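PDB 1IXK: methyltransferase from Pyrococcus horikoshii, which probably transfers methyl groups from S-adenosyl-L-methionine to carbon 5 of cytosine in RNA, most likely tRNA. Local coordinates for residues R23-W28 / L249-E253; R48-K53 / R165-L169; K66-K71 / L82-S88; E255-Q259 / L287-I291. All blocks are in the same frame, centred on the assembly; numbering follows the deposited sequence.

Contact 1: residues R23-W28 / L249-E253; sequences RYFQLW and LEPEE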
loop_
_atom_site.group_PDB
_atom_site.type_symbol
_atom_site.label_atom_id
_atom_site.label_comp_id
_atom_site.label_asym_id
_atom_site.label_seq_id
_atom_site.Cartn_x
_atom_site.Cartn_y
_atom_site.Cartn_z
ATOM N N ARG A 23 22.442 -7.384 -6.090
ATOM C CA ARG A 23 21.477 -6.390 -6.545
ATOM C C ARG A 23 21.239 -5.326 -5.470
ATOM O O ARG A 23 21.311 -4.125 -5.745
ATOM C CB ARG A 23 20.150 -7.065 -6.911
ATOM C CG ARG A 23 20.108 -7.646 -8.324
ATOM C CD ARG A 23 18.921 -8.590 -8.520
ATOM N NE ARG A 23 17.617 -7.970 -8.280
ATOM C CZ ARG A 23 16.928 -7.269 -9.178
ATOM N NH1 ARG A 23 17.414 -7.087 -10.402
ATOM N NH2 ARG A 23 15.745 -6.757 -8.856
ATOM N N TYR A 24 20.966 -5.759 -4.243
ATOM C CA TYR A 24 20.714 -4.803 -3.173
ATOM C C TYR A 24 21.915 -3.913 -2.893
ATOM O O TYR A 24 21.749 -2.730 -2.616
ATOM C CB TYR A 24 20.256 -5.520 -1.895
ATOM C CG TYR A 24 18.917 -6.212 -2.062
ATOM C CD1 TYR A 24 17.983 -5.745 -2.992
ATOM C CD2 TYR A 24 18.582 -7.330 -1.302
ATOM C CE1 TYR A 24 16.755 -6.372 -3.164
ATOM C CE2 TYR A 24 17.350 -7.968 -1.465
ATOM C CZ TYR A 24 16.443 -7.482 -2.399
ATOM O OH TYR A 24 15.225 -8.103 -2.569
ATOM N N PHE A 25 23.122 -4.465 -2.971
ATOM C CA PHE A 25 24.313 -3.657 -2.735
ATOM C C PHE A 25 24.494 -2.640 -3.871
ATOM O O PHE A 25 24.948 -1.524 -3.644
ATOM C CB PHE A 25 25.557 -4.543 -2.610
ATOM C CG PHE A 25 26.825 -3.772 -2.361
ATOM C CD1 PHE A 25 27.619 -3.344 -3.424
ATOM C CD2 PHE A 25 27.208 -3.441 -1.065
ATOM C CE1 PHE A 25 28.776 -2.593 -3.197
ATOM C CE2 PHE A 25 28.363 -2.689 -0.830
ATOM C CZ PHE A 25 29.147 -2.266 -1.898
ATOM N N GLN A 26 24.129 -3.025 -5.091
ATOM C CA GLN A 26 24.243 -2.113 -6.229
ATOM C C GLN A 26 23.229 -0.976 -6.131
ATOM O O GLN A 26 23.457 0.125 -6.640
ATOM C CB GLN A 26 24.021 -2.866 -7.538
ATOM C CG GLN A 26 25.019 -3.973 -7.784
ATOM C CD GLN A 26 24.799 -4.659 -9.110
ATOM O OE1 GLN A 26 23.688 -5.083 -9.423
ATOM N NE2 GLN A 26 25.861 -4.779 -9.898
ATOM N N LEU A 27 22.109 -1.243 -5.469
ATOM C CA LEU A 27 21.063 -0.244 -5.323
ATOM C C LEU A 27 21.264 0.678 -4.129
ATOM O O LEU A 27 21.022 1.884 -4.225
ATOM C CB LEU A 27 19.697 -0.934 -5.211
ATOM C CG LEU A 27 19.199 -1.625 -6.486
ATOM C CD1 LEU A 27 17.980 -2.479 -6.182
ATOM C CD2 LEU A 27 18.873 -0.567 -7.536
ATOM N N TRP A 28 21.725 0.123 -3.012
ATOM C CA TRP A 28 21.892 0.919 -1.800
ATOM C C TRP A 28 23.269 0.887 -1.138
ATOM O O TRP A 28 23.463 1.509 -0.094
ATOM C CB TRP A 28 20.823 0.504 -0.781
ATOM C CG TRP A 28 19.420 0.667 -1.304
ATOM C CD1 TRP A 28 18.764 1.839 -1.533
ATOM C CD2 TRP A 28 18.528 -0.378 -1.721
ATOM N NE1 TRP A 28 17.520 1.594 -2.066
ATOM C CE2 TRP A 28 17.349 0.239 -2.187
ATOM C CE3 TRP A 28 18.610 -1.778 -1.736
ATOM C CZ2 TRP A 28 16.261 -0.493 -2.680
ATOM C CZ3 TRP A 28 17.533 -2.507 -2.226
ATOM C CH2 TRP A 28 16.370 -1.862 -2.685
ATOM N N LEU A 249 10.851 -4.209 -2.962
ATOM C CA LEU A 249 12.019 -3.342 -3.060
ATOM C C LEU A 249 12.561 -3.346 -4.488
ATOM O O LEU A 249 13.379 -2.495 -4.851
ATOM C CB LEU A 249 13.128 -3.833 -2.128
ATOM C CG LEU A 249 12.878 -3.765 -0.626
ATOM C CD1 LEU A 249 14.000 -4.497 0.104
ATOM C CD2 LEU A 249 12.796 -2.308 -0.199
ATOM N N GLU A 250 12.093 -4.293 -5.297
ATOM C CA GLU A 250 12.577 -4.445 -6.672
ATOM C C GLU A 250 12.171 -3.343 -7.642
ATOM O O GLU A 250 10.985 -3.051 -7.812
ATOM C CB GLU A 250 12.121 -5.788 -7.272
ATOM C CG GLU A 250 12.251 -7.014 -6.373
ATOM C CD GLU A 250 13.608 -7.139 -5.712
ATOM O OE1 GLU A 250 14.634 -6.854 -6.367
ATOM O OE2 GLU A 250 13.650 -7.532 -4.531
ATOM N N PRO A 251 13.157 -2.725 -8.307
ATOM C CA PRO A 251 12.843 -1.662 -9.266
ATOM C C PRO A 251 11.953 -2.184 -10.397
ATOM O O PRO A 251 11.141 -1.442 -10.940
ATOM C CB PRO A 251 14.218 -1.232 -9.770
ATOM C CG PRO A 251 15.105 -1.475 -8.585
ATOM C CD PRO A 251 14.610 -2.821 -8.083
ATOM N N GLU A 252 12.104 -3.463 -10.746
ATOM C CA GLU A 252 11.307 -4.047 -11.825
ATOM C C GLU A 252 9.804 -4.006 -11.561
ATOM O O GLU A 252 9.009 -3.934 -12.499
ATOM C CB GLU A 252 11.734 -5.501 -12.105
ATOM C CG GLU A 252 13.102 -5.649 -12.783
ATOM C CD GLU A 252 14.259 -5.687 -11.805
ATOM O OE1 GLU A 252 14.055 -5.358 -10.609
ATOM O OE2 GLU A 252 15.383 -6.042 -12.238
ATOM N N GLU A 253 9.413 -4.066 -10.291
ATOM C CA GLU A 253 8.000 -4.037 -9.929
ATOM C C GLU A 253 7.555 -2.630 -9.552
ATOM O O GLU A 253 6.362 -2.383 -9.350
ATOM C CB GLU A 253 7.732 -4.959 -8.730
ATOM C CG GLU A 253 8.111 -6.412 -8.927
ATOM C CD GLU A 253 7.970 -7.210 -7.641
ATOM O OE1 GLU A 253 6.827 -7.442 -7.198
ATOM O OE2 GLU A 253 9.011 -7.587 -7.066
#

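Contact 2: residues R48-K53 / R165-L169; sequences RVNTLK and RLGVL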
loop_
_atom_site.group_PDB
_atom_site.type_symbol
_atom_site.label_atom_id
_atom_site.label_comp_id
_atom_site.label_asym_id
_atom_site.label_seq_id
_atom_site.Cartn_x
_atom_site.Cartn_y
_atom_site.Cartn_z
ATOM N N ARG A 48 -6.163 2.230 12.725
ATOM C CA ARG A 48 -6.745 3.373 12.045
ATOM C C ARG A 48 -8.089 3.672 12.687
ATOM O O ARG A 48 -8.895 2.772 12.895
ATOM C CB ARG A 48 -6.947 3.031 10.570
ATOM C CG ARG A 48 -7.683 4.075 9.753
ATOM C CD ARG A 48 -8.089 3.479 8.415
ATOM N NE ARG A 48 -9.414 2.868 8.444
ATOM C CZ ARG A 48 -9.736 1.733 7.830
ATOM N NH1 ARG A 48 -10.974 1.271 7.907
ATOM N NH2 ARG A 48 -8.818 1.041 7.161
ATOM N N VAL A 49 -8.327 4.934 13.015
ATOM C CA VAL A 49 -9.602 5.317 13.614
ATOM C C VAL A 49 -10.665 5.321 12.517
ATOM O O VAL A 49 -10.455 5.909 11.454
ATOM C CB VAL A 49 -9.541 6.733 14.213
ATOM C CG1 VAL A 49 -10.913 7.126 14.744
ATOM C CG2 VAL A 49 -8.486 6.794 15.317
ATOM N N ASN A 50 -11.795 4.669 12.770
ATOM C CA ASN A 50 -12.875 4.646 11.792
ATOM C C ASN A 50 -13.734 5.882 12.024
ATOM O O ASN A 50 -14.631 5.891 12.873
ATOM C CB ASN A 50 -13.715 3.376 11.934
ATOM C CG ASN A 50 -14.911 3.367 11.003
ATOM O OD1 ASN A 50 -14.965 4.129 10.037
ATOM N ND2 ASN A 50 -15.873 2.501 11.283
ATOM N N THR A 51 -13.445 6.931 11.263
ATOM C CA THR A 51 -14.163 8.187 11.397
ATOM C C THR A 51 -15.617 8.116 10.946
ATOM O O THR A 51 -16.356 9.093 11.057
ATOM C CB THR A 51 -13.431 9.312 10.657
ATOM O OG1 THR A 51 -13.289 8.973 9.272
ATOM C CG2 THR A 51 -12.054 9.515 11.273
ATOM N N LEU A 52 -16.030 6.960 10.437
ATOM C CA LEU A 52 -17.417 6.789 10.032
ATOM C C LEU A 52 -18.229 6.612 11.310
ATOM O O LEU A 52 -19.437 6.842 11.324
ATOM C CB LEU A 52 -17.595 5.548 9.155
ATOM C CG LEU A 52 -17.207 5.624 7.676
ATOM C CD1 LEU A 52 -17.482 4.288 7.023
ATOM C CD2 LEU A 52 -18.002 6.727 6.983
ATOM N N LYS A 53 -17.548 6.211 12.384
ATOM C CA LYS A 53 -18.207 5.983 13.665
ATOM C C LYS A 53 -17.741 6.843 14.834
ATOM O O LYS A 53 -18.451 6.959 15.831
ATOM C CB LYS A 53 -18.079 4.513 14.058
ATOM C CG LYS A 53 -18.867 3.562 13.184
ATOM C CD LYS A 53 -18.916 2.178 13.807
ATOM C CE LYS A 53 -19.925 1.291 13.105
ATOM N NZ LYS A 53 -20.125 0.023 13.845
ATOM N N ARG A 165 -19.331 -4.365 10.225
ATOM C CA ARG A 165 -18.901 -3.959 11.557
ATOM C C ARG A 165 -18.412 -2.509 11.544
ATOM O O ARG A 165 -18.591 -1.775 12.520
ATOM C CB ARG A 165 -17.784 -4.881 12.070
ATOM C CG ARG A 165 -17.078 -4.341 13.316
ATOM C CD ARG A 165 -16.252 -5.387 14.072
ATOM N NE ARG A 165 -15.155 -5.949 13.288
ATOM C CZ ARG A 165 -15.274 -6.987 12.464
ATOM N NH1 ARG A 165 -16.448 -7.588 12.311
ATOM N NH2 ARG A 165 -14.221 -7.422 11.786
ATOM N N LEU A 166 -17.807 -2.096 10.432
ATOM C CA LEU A 166 -17.286 -0.737 10.294
ATOM C C LEU A 166 -18.340 0.285 9.874
ATOM O O LEU A 166 -18.077 1.485 9.873
ATOM C CB LEU A 166 -16.132 -0.715 9.285
ATOM C CG LEU A 166 -14.910 -1.567 9.654
ATOM C CD1 LEU A 166 -13.920 -1.599 8.491
ATOM C CD2 LEU A 166 -14.253 -0.999 10.896
ATOM N N GLY A 167 -19.527 -0.187 9.507
ATOM C CA GLY A 167 -20.583 0.721 9.094
ATOM C C GLY A 167 -20.379 1.293 7.698
ATOM O O GLY A 167 -20.870 2.376 7.384
ATOM N N VAL A 168 -19.651 0.560 6.861
ATOM C CA VAL A 168 -19.382 0.988 5.490
ATOM C C VAL A 168 -20.588 0.661 4.611
ATOM O O VAL A 168 -21.017 -0.494 4.537
ATOM C CB VAL A 168 -18.129 0.284 4.946
ATOM C CG1 VAL A 168 -17.928 0.633 3.470
ATOM C CG2 VAL A 168 -16.914 0.705 5.772
ATOM N N LEU A 169 -21.115 1.671 3.924
ATOM C CA LEU A 169 -22.307 1.489 3.100
ATOM C C LEU A 169 -22.141 1.718 1.601
ATOM O O LEU A 169 -23.079 1.479 0.836
ATOM C CB LEU A 169 -23.408 2.436 3.598
ATOM C CG LEU A 169 -23.765 2.379 5.088
ATOM C CD1 LEU A 169 -24.694 3.530 5.449
ATOM C CD2 LEU A 169 -24.412 1.042 5.393
#

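Contact 3: residues K66-K71 / L82-S88; sequences KGFQFK and LTREPFS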
loop_
_atom_site.group_PDB
_atom_site.type_symbol
_atom_site.label_atom_id
_atom_site.label_comp_id
_atom_site.label_asym_id
_atom_site.label_seq_id
_atom_site.Cartn_x
_atom_site.Cartn_y
_atom_site.Cartn_z
ATOM N N LYS A 66 -7.716 3.915 28.854
ATOM C CA LYS A 66 -7.598 2.494 29.164
ATOM C C LYS A 66 -6.161 2.009 29.332
ATOM O O LYS A 66 -5.929 0.839 29.634
ATOM C CB LYS A 66 -8.298 1.662 28.089
ATOM C CG LYS A 66 -9.779 1.963 27.954
ATOM C CD LYS A 66 -10.464 0.965 27.037
ATOM C CE LYS A 66 -11.951 1.255 26.939
ATOM N NZ LYS A 66 -12.674 0.138 26.291
ATOM N N GLY A 67 -5.196 2.900 29.132
ATOM C CA GLY A 67 -3.806 2.514 29.295
ATOM C C GLY A 67 -2.993 2.388 28.018
ATOM O O GLY A 67 -1.784 2.173 28.074
ATOM N N PHE A 68 -3.641 2.509 26.867
ATOM C CA PHE A 68 -2.918 2.412 25.603
ATOM C C PHE A 68 -2.204 3.717 25.275
ATOM O O PHE A 68 -2.702 4.800 25.578
ATOM C CB PHE A 68 -3.872 2.068 24.457
ATOM C CG PHE A 68 -4.534 0.727 24.593
ATOM C CD1 PHE A 68 -5.674 0.573 25.372
ATOM C CD2 PHE A 68 -4.007 -0.387 23.951
ATOM C CE1 PHE A 68 -6.283 -0.672 25.507
ATOM C CE2 PHE A 68 -4.608 -1.637 24.079
ATOM C CZ PHE A 68 -5.746 -1.778 24.860
ATOM N N GLN A 69 -1.024 3.607 24.674
ATOM C CA GLN A 69 -0.262 4.779 24.258
ATOM C C GLN A 69 0.159 4.502 22.819
ATOM O O GLN A 69 0.382 3.353 22.442
ATOM C CB GLN A 69 0.955 4.991 25.162
ATOM C CG GLN A 69 0.581 5.188 26.628
ATOM C CD GLN A 69 1.777 5.496 27.512
ATOM O OE1 GLN A 69 2.818 4.849 27.416
ATOM N NE2 GLN A 69 1.623 6.478 28.392
ATOM N N PHE A 70 0.252 5.550 22.011
ATOM C CA PHE A 70 0.594 5.372 20.606
ATOM C C PHE A 70 1.121 6.643 19.959
ATOM O O PHE A 70 0.929 7.740 20.482
ATOM C CB PHE A 70 -0.644 4.897 19.844
ATOM C CG PHE A 70 -1.937 5.437 20.396
ATOM C CD1 PHE A 70 -2.651 4.720 21.355
ATOM C CD2 PHE A 70 -2.417 6.681 19.996
ATOM C CE1 PHE A 70 -3.826 5.236 21.911
ATOM C CE2 PHE A 70 -3.593 7.209 20.546
ATOM C CZ PHE A 70 -4.295 6.481 21.506
ATOM N N LYS A 71 1.777 6.479 18.812
ATOM C CA LYS A 71 2.333 7.603 18.062
ATOM C C LYS A 71 1.620 7.699 16.717
ATOM O O LYS A 71 1.153 6.700 16.180
ATOM C CB LYS A 71 3.825 7.399 17.804
ATOM C CG LYS A 71 4.671 7.202 19.040
ATOM C CD LYS A 71 6.116 6.935 18.646
ATOM C CE LYS A 71 6.219 5.721 17.726
ATOM N NZ LYS A 71 7.620 5.448 17.299
ATOM N N LEU A 82 0.961 1.555 18.184
ATOM C CA LEU A 82 1.085 1.328 19.620
ATOM C C LEU A 82 2.493 1.317 20.202
ATOM O O LEU A 82 3.415 0.731 19.631
ATOM C CB LEU A 82 0.379 0.022 19.975
ATOM C CG LEU A 82 -1.134 0.071 19.806
ATOM C CD1 LEU A 82 -1.693 -1.335 19.648
ATOM C CD2 LEU A 82 -1.740 0.781 21.021
ATOM N N THR A 83 2.640 1.978 21.349
ATOM C CA THR A 83 3.904 2.043 22.073
ATOM C C THR A 83 3.673 1.409 23.441
ATOM O O THR A 83 4.615 1.012 24.125
ATOM C CB THR A 83 4.390 3.492 22.249
ATOM O OG1 THR A 83 3.360 4.276 22.861
ATOM C CG2 THR A 83 4.747 4.093 20.899
ATOM N N ARG A 84 2.406 1.330 23.833
ATOM C CA ARG A 84 2.021 0.703 25.096
ATOM C C ARG A 84 0.684 0.021 24.879
ATOM O O ARG A 84 -0.337 0.673 24.667
ATOM C CB ARG A 84 1.882 1.724 26.229
ATOM C CG ARG A 84 1.646 1.074 27.607
ATOM C CD ARG A 84 1.631 2.114 28.724
ATOM N NE ARG A 84 1.793 1.526 30.055
ATOM C CZ ARG A 84 0.832 0.915 30.745
ATOM N NH1 ARG A 84 1.099 0.417 31.949
ATOM N NH2 ARG A 84 -0.395 0.809 30.249
ATOM N N GLU A 85 0.698 -1.301 24.919
ATOM C CA GLU A 85 -0.516 -2.068 24.725
ATOM C C GLU A 85 -0.726 -2.880 25.985
ATOM O O GLU A 85 -0.361 -4.061 26.032
ATOM C CB GLU A 85 -0.363 -3.004 23.529
ATOM C CG GLU A 85 -1.673 -3.482 22.944
ATOM C CD GLU A 85 -1.470 -4.347 21.714
ATOM O OE1 GLU A 85 -0.331 -4.394 21.204
ATOM O OE2 GLU A 85 -2.448 -4.972 21.257
ATOM N N PRO A 86 -1.317 -2.265 27.027
ATOM C CA PRO A 86 -1.526 -3.033 28.249
ATOM C C PRO A 86 -2.029 -4.411 27.881
ATOM O O PRO A 86 -1.296 -5.395 28.060
ATOM C CB PRO A 86 -2.555 -2.202 29.029
ATOM C CG PRO A 86 -3.220 -1.389 27.997
ATOM C CD PRO A 86 -2.083 -1.012 27.084
ATOM N N PHE A 87 -3.259 -4.490 27.370
ATOM C CA PHE A 87 -3.824 -5.778 26.960
ATOM C C PHE A 87 -4.091 -5.692 25.463
ATOM O O PHE A 87 -3.993 -4.613 24.882
ATOM C CB PHE A 87 -5.128 -6.100 27.719
ATOM C CG PHE A 87 -6.178 -5.013 27.643
ATOM C CD1 PHE A 87 -6.002 -3.805 28.316
ATOM C CD2 PHE A 87 -7.343 -5.198 26.902
ATOM C CE1 PHE A 87 -6.973 -2.801 28.254
ATOM C CE2 PHE A 87 -8.317 -4.204 26.834
ATOM C CZ PHE A 87 -8.131 -3.002 27.510
ATOM N N SER A 88 -4.423 -6.821 24.843
ATOM C CA SER A 88 -4.684 -6.875 23.405
ATOM C C SER A 88 -5.659 -5.810 22.928
ATOM O O SER A 88 -6.780 -5.714 23.424
ATOM C CB SER A 88 -5.213 -8.254 23.018
ATOM O OG SER A 88 -5.444 -8.322 21.622
#

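Contact 4: residues E255-Q259 / L287-I291; sequences EFVIQ and LSEEI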
loop_
_atom_site.group_PDB
_atom_site.type_symbol
_atom_site.label_atom_id
_atom_site.label_comp_id
_atom_site.label_asym_id
_atom_site.label_seq_id
_atom_site.Cartn_x
_atom_site.Cartn_y
_atom_site.Cartn_z
ATOM N N GLU A 255 9.736 1.301 -10.010
ATOM C CA GLU A 255 10.186 2.332 -10.946
ATOM C C GLU A 255 10.083 1.935 -12.418
ATOM O O GLU A 255 9.698 2.749 -13.261
ATOM C CB GLU A 255 11.631 2.731 -10.633
ATOM C CG GLU A 255 11.792 3.542 -9.344
ATOM C CD GLU A 255 11.954 2.693 -8.091
ATOM O OE1 GLU A 255 11.850 1.452 -8.173
ATOM O OE2 GLU A 255 12.186 3.283 -7.015
ATOM N N PHE A 256 10.443 0.695 -12.732
ATOM C CA PHE A 256 10.385 0.210 -14.117
ATOM C C PHE A 256 8.956 0.214 -14.659
ATOM O O PHE A 256 8.720 0.534 -15.827
ATOM C CB PHE A 256 10.935 -1.214 -14.211
ATOM C CG PHE A 256 12.437 -1.303 -14.172
ATOM C CD1 PHE A 256 13.211 -0.230 -13.744
ATOM C CD2 PHE A 256 13.077 -2.485 -14.535
ATOM C CE1 PHE A 256 14.603 -0.331 -13.676
ATOM C CE2 PHE A 256 14.465 -2.597 -14.468
ATOM C CZ PHE A 256 15.228 -1.515 -14.036
ATOM N N VAL A 257 8.004 -0.163 -13.814
ATOM C CA VAL A 257 6.609 -0.198 -14.226
ATOM C C VAL A 257 6.101 1.223 -14.421
ATOM O O VAL A 257 5.378 1.507 -15.380
ATOM C CB VAL A 257 5.732 -0.909 -13.176
ATOM C CG1 VAL A 257 4.266 -0.847 -13.587
ATOM C CG2 VAL A 257 6.180 -2.352 -13.023
ATOM N N ILE A 258 6.481 2.114 -13.508
ATOM C CA ILE A 258 6.062 3.511 -13.601
ATOM C C ILE A 258 6.682 4.184 -14.835
ATOM O O ILE A 258 6.006 4.936 -15.534
ATOM C CB ILE A 258 6.436 4.294 -12.318
ATOM C CG1 ILE A 258 5.731 3.659 -11.114
ATOM C CG2 ILE A 258 5.997 5.753 -12.431
ATOM C CD1 ILE A 258 4.245 3.494 -11.312
ATOM N N GLN A 259 7.959 3.916 -15.101
ATOM C CA GLN A 259 8.598 4.502 -16.278
ATOM C C GLN A 259 7.875 4.005 -17.530
ATOM O O GLN A 259 7.628 4.765 -18.472
ATOM C CB GLN A 259 10.072 4.106 -16.366
ATOM C CG GLN A 259 10.771 4.730 -17.573
ATOM C CD GLN A 259 10.874 6.241 -17.463
ATOM O OE1 GLN A 259 11.577 6.759 -16.606
ATOM N NE2 GLN A 259 10.163 6.951 -18.325
ATOM N N LEU A 287 16.382 6.793 -15.386
ATOM C CA LEU A 287 14.942 6.926 -15.527
ATOM C C LEU A 287 14.574 8.404 -15.519
ATOM O O LEU A 287 15.406 9.251 -15.205
ATOM C CB LEU A 287 14.230 6.206 -14.380
ATOM C CG LEU A 287 14.554 4.714 -14.254
ATOM C CD1 LEU A 287 13.716 4.093 -13.131
ATOM C CD2 LEU A 287 14.264 4.021 -15.583
ATOM N N SER A 288 13.327 8.705 -15.859
ATOM C CA SER A 288 12.860 10.087 -15.890
ATOM C C SER A 288 12.951 10.724 -14.506
ATOM O O SER A 288 12.616 10.094 -13.503
ATOM C CB SER A 288 11.413 10.141 -16.375
ATOM O OG SER A 288 11.285 9.538 -17.652
ATOM N N GLU A 289 13.409 11.971 -14.459
ATOM C CA GLU A 289 13.520 12.699 -13.201
ATOM C C GLU A 289 12.136 12.761 -12.556
ATOM O O GLU A 289 12.011 12.838 -11.337
ATOM C CB GLU A 289 14.049 14.116 -13.459
ATOM C CG GLU A 289 14.095 15.035 -12.237
ATOM C CD GLU A 289 15.187 14.683 -11.234
ATOM O OE1 GLU A 289 15.993 13.770 -11.501
ATOM O OE2 GLU A 289 15.243 15.336 -10.169
ATOM N N GLU A 290 11.100 12.720 -13.386
ATOM C CA GLU A 290 9.718 12.769 -12.912
ATOM C C GLU A 290 9.416 11.650 -11.904
ATOM O O GLU A 290 8.546 11.793 -11.041
ATOM C CB GLU A 290 8.764 12.697 -14.117
ATOM C CG GLU A 290 7.305 12.414 -13.793
ATOM C CD GLU A 290 6.368 12.722 -14.964
ATOM O OE1 GLU A 290 6.737 12.433 -16.128
ATOM O OE2 GLU A 290 5.260 13.249 -14.720
ATOM N N ILE A 291 10.153 10.552 -12.006
ATOM C CA ILE A 291 9.978 9.415 -11.103
ATOM C C ILE A 291 10.252 9.803 -9.647
ATOM O O ILE A 291 9.794 9.130 -8.726
ATOM C CB ILE A 291 10.906 8.241 -11.507
ATOM C CG1 ILE A 291 10.510 7.724 -12.890
ATOM C CG2 ILE A 291 10.808 7.102 -10.494
ATOM C CD1 ILE A 291 9.126 7.134 -12.943
#

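Contact 1: residues R23-W28 / L249-E253
Leu27 and Pro251 face each other where helix 18-28 runs past the loop between strand 240-246 and helix 255-264; their CA atoms lie 9.2 Å apart, so side chains from the helix must span the gap. The result is a buried salt-bridge network joining the N-terminal region to the Rossmann-like methyltransferase fold. Bent at chi3 (59°), the Arg23 chain turns its guanidinium end-on to Glu252, with Arg23 NH1 to Glu252 OE2 at 2.9 Å and NH2 to OE1 at 2.8 Å, both on the syn side of the carboxylate. Arg23 NH2 also bonds Glu250 OE1 at 2.7 Å, from the anti side and almost straight (170°). One guanidinium can thus serve two acids, which explains arginine here; a methionine in its place would probably leave both buried carboxylates without their positive mate, Glu252 being the freer to turn because Glu250 keeps Tyr24 and Ser200. Glu250 OE2 takes Tyr24 OH on its syn lone pair at 2.6 Å, and Ser200 bonds the same oxygen. Beside this polar patch, Leu27 CD1 meets the proline tip, Pro251 CG, at 3.9 Å. Trp28 gives its NE1 to Tyr298, while at the far rim of its indole Trp28 CH2 sits 3.8 Å from Leu249 CB.

Contact 2: residues R48-K53 / R165-L169
Asn50 reaches the end of helix 153-166 with its amide, Asn50 ND2 donating to Leu166 O at 2.8 Å. The oxygen lies in the amide plane and is met on a lone pair in its own carbonyl plane. Next to it, Lys53 NZ bonds Arg165 O at 2.7 Å, tilted 30° from the plane of the Arg165 carbonyl. Two successive carbonyls of the last helical turn, which lack the usual helical donors ahead of them, are therefore met by side chains; the lysine, nearly fully extended beyond CG, has the length to get there from the surface. Apolar packing is lighter: Leu52 CD1 touches Val168 CG2 at 3.8 Å.

The asparagine is set from its own segment. With CG anti to the backbone N (chi1 176°), Asn50 OD1 accepts from Leu52 N at 3.1 Å, the donor standing above the amide plane, and both ends of the amide are used. Outside the segments, Asn50 ND2 also bonds Gly98 O and Lys53 NZ bonds Thr97 O. Arg48, whose NH1 is 4.2 Å from Leu166 CD1, has its main polar partners elsewhere: Gln103, Gln138, Ser134 and the carbonyl of Gly131, a predicted S-adenosyl-L-methionine-binding residue. Gly167 suits its place twice over, since its phi is positive and a CB would crowd Lys53 CE.

The contact thus packs an Asx turn just after strand 46-49 on the Schellman motif that ends helix 153-166, joining the N-terminal sheet to the methyltransferase fold.

Contact 3: residues K66-K71 / L82-S88
Phe68 lays one ring face against Pro86, whose CG stands 3.9 Å from the ring centroid and almost on its normal, a CH-pi contact. The far edge of the same ring points into the face of Phe87, an edge-to-face pair with centroids 4.9 Å apart and planes at 63°. Leu82 CD2 and Glu85 CG add to its rim. A large flat side chain suits this spot because proline, phenylalanine and aliphatic groups can each take a different part of it. Gly67 precedes it in a Schellman motif after helix 56-65; its positive phi and the nearness of Pro86 both call for glycine. Arg84, extended from CG to NE, reaches across to 66-71, where Arg84 NH2 bonds Gly67 O at 2.9 Å, with the oxygen at the guanidinium edge. Next to these, the backbones pair: Gln69 N donates to Arg84 O at 3.0 Å, while Gln69 O takes two backbone donors from the same face of its plane, Thr83 N at 2.9 Å and Arg84 N at 3.2 Å. Two residues opposite one make this a classic beta bulge, placed where the chain leaves the antiparallel hairpin of strands 69-73 and 79-82.

Contact 4: residues E255-Q259 / L287-I291
Gln259 OE1 accepts the backbone N-H of Ser288 (OE1 to N 2.7 Å), the bond nearly straight at 176°. The other end of the same amide gives Gln259 NE2 to Ser288 OG at 2.9 Å, the oxygen close to the amide plane, so one residue is held at both its backbone and its hydroxyl. Glutamine suits this place because it carries an acceptor and a donor side by side. Its CG is anti to the backbone N (chi1 -179°) and the chain then bends at chi2 (66°), which brings the amide alongside Leu287. NE2 is also bonded to Asp263, one turn further along the helix, which should help fix the rotation of the amide. A leucine here would probably leave Ser288 N without this acceptor and the serine hydroxyl without its donor, loosening the hold on 287-291. Leu287 CD1 lies 3.5 Å from Glu255 CB, and Ile291 CD1 presses on Ile258 CG2 at 3.5 Å, tighter than usual for two methyls. The carboxylate of Glu255 leads elsewhere, to Arg296 and the backbone of Leu279. Helix 255-264 touches helix 215-235 through Phe256 and Val257, and strands 267-270 and 307-314 through Ile258, with 287-291 fastened against it.

Contacts 1 and 4 are neighbours, with centres about 14 Å apart: Pro251 O lies 2.9 Å from Phe256 N, a probable hydrogen bond that links the loop of contact 1 to the start of the helix in contact 4. Contact 1 lies close to the predicted nucleophile, Cys247, which is in a disulfide with Cys197 in this crystal; the side chains of Leu249 and Cys247 are about 8 Å apart. Across the chain's centre, about 38 Å from contact 1 between centres, contact 2 approaches the predicted S-adenosyl-L-methionine site through Arg48, whose side chain is about 4 Å from Gly131. Contact 3 reaches the same antiparallel sheet as contact 2, nearest atoms about 7 Å apart. Contacts 1 and 2 therefore tie the N-terminal region to the methyltransferase fold at two widely separated places.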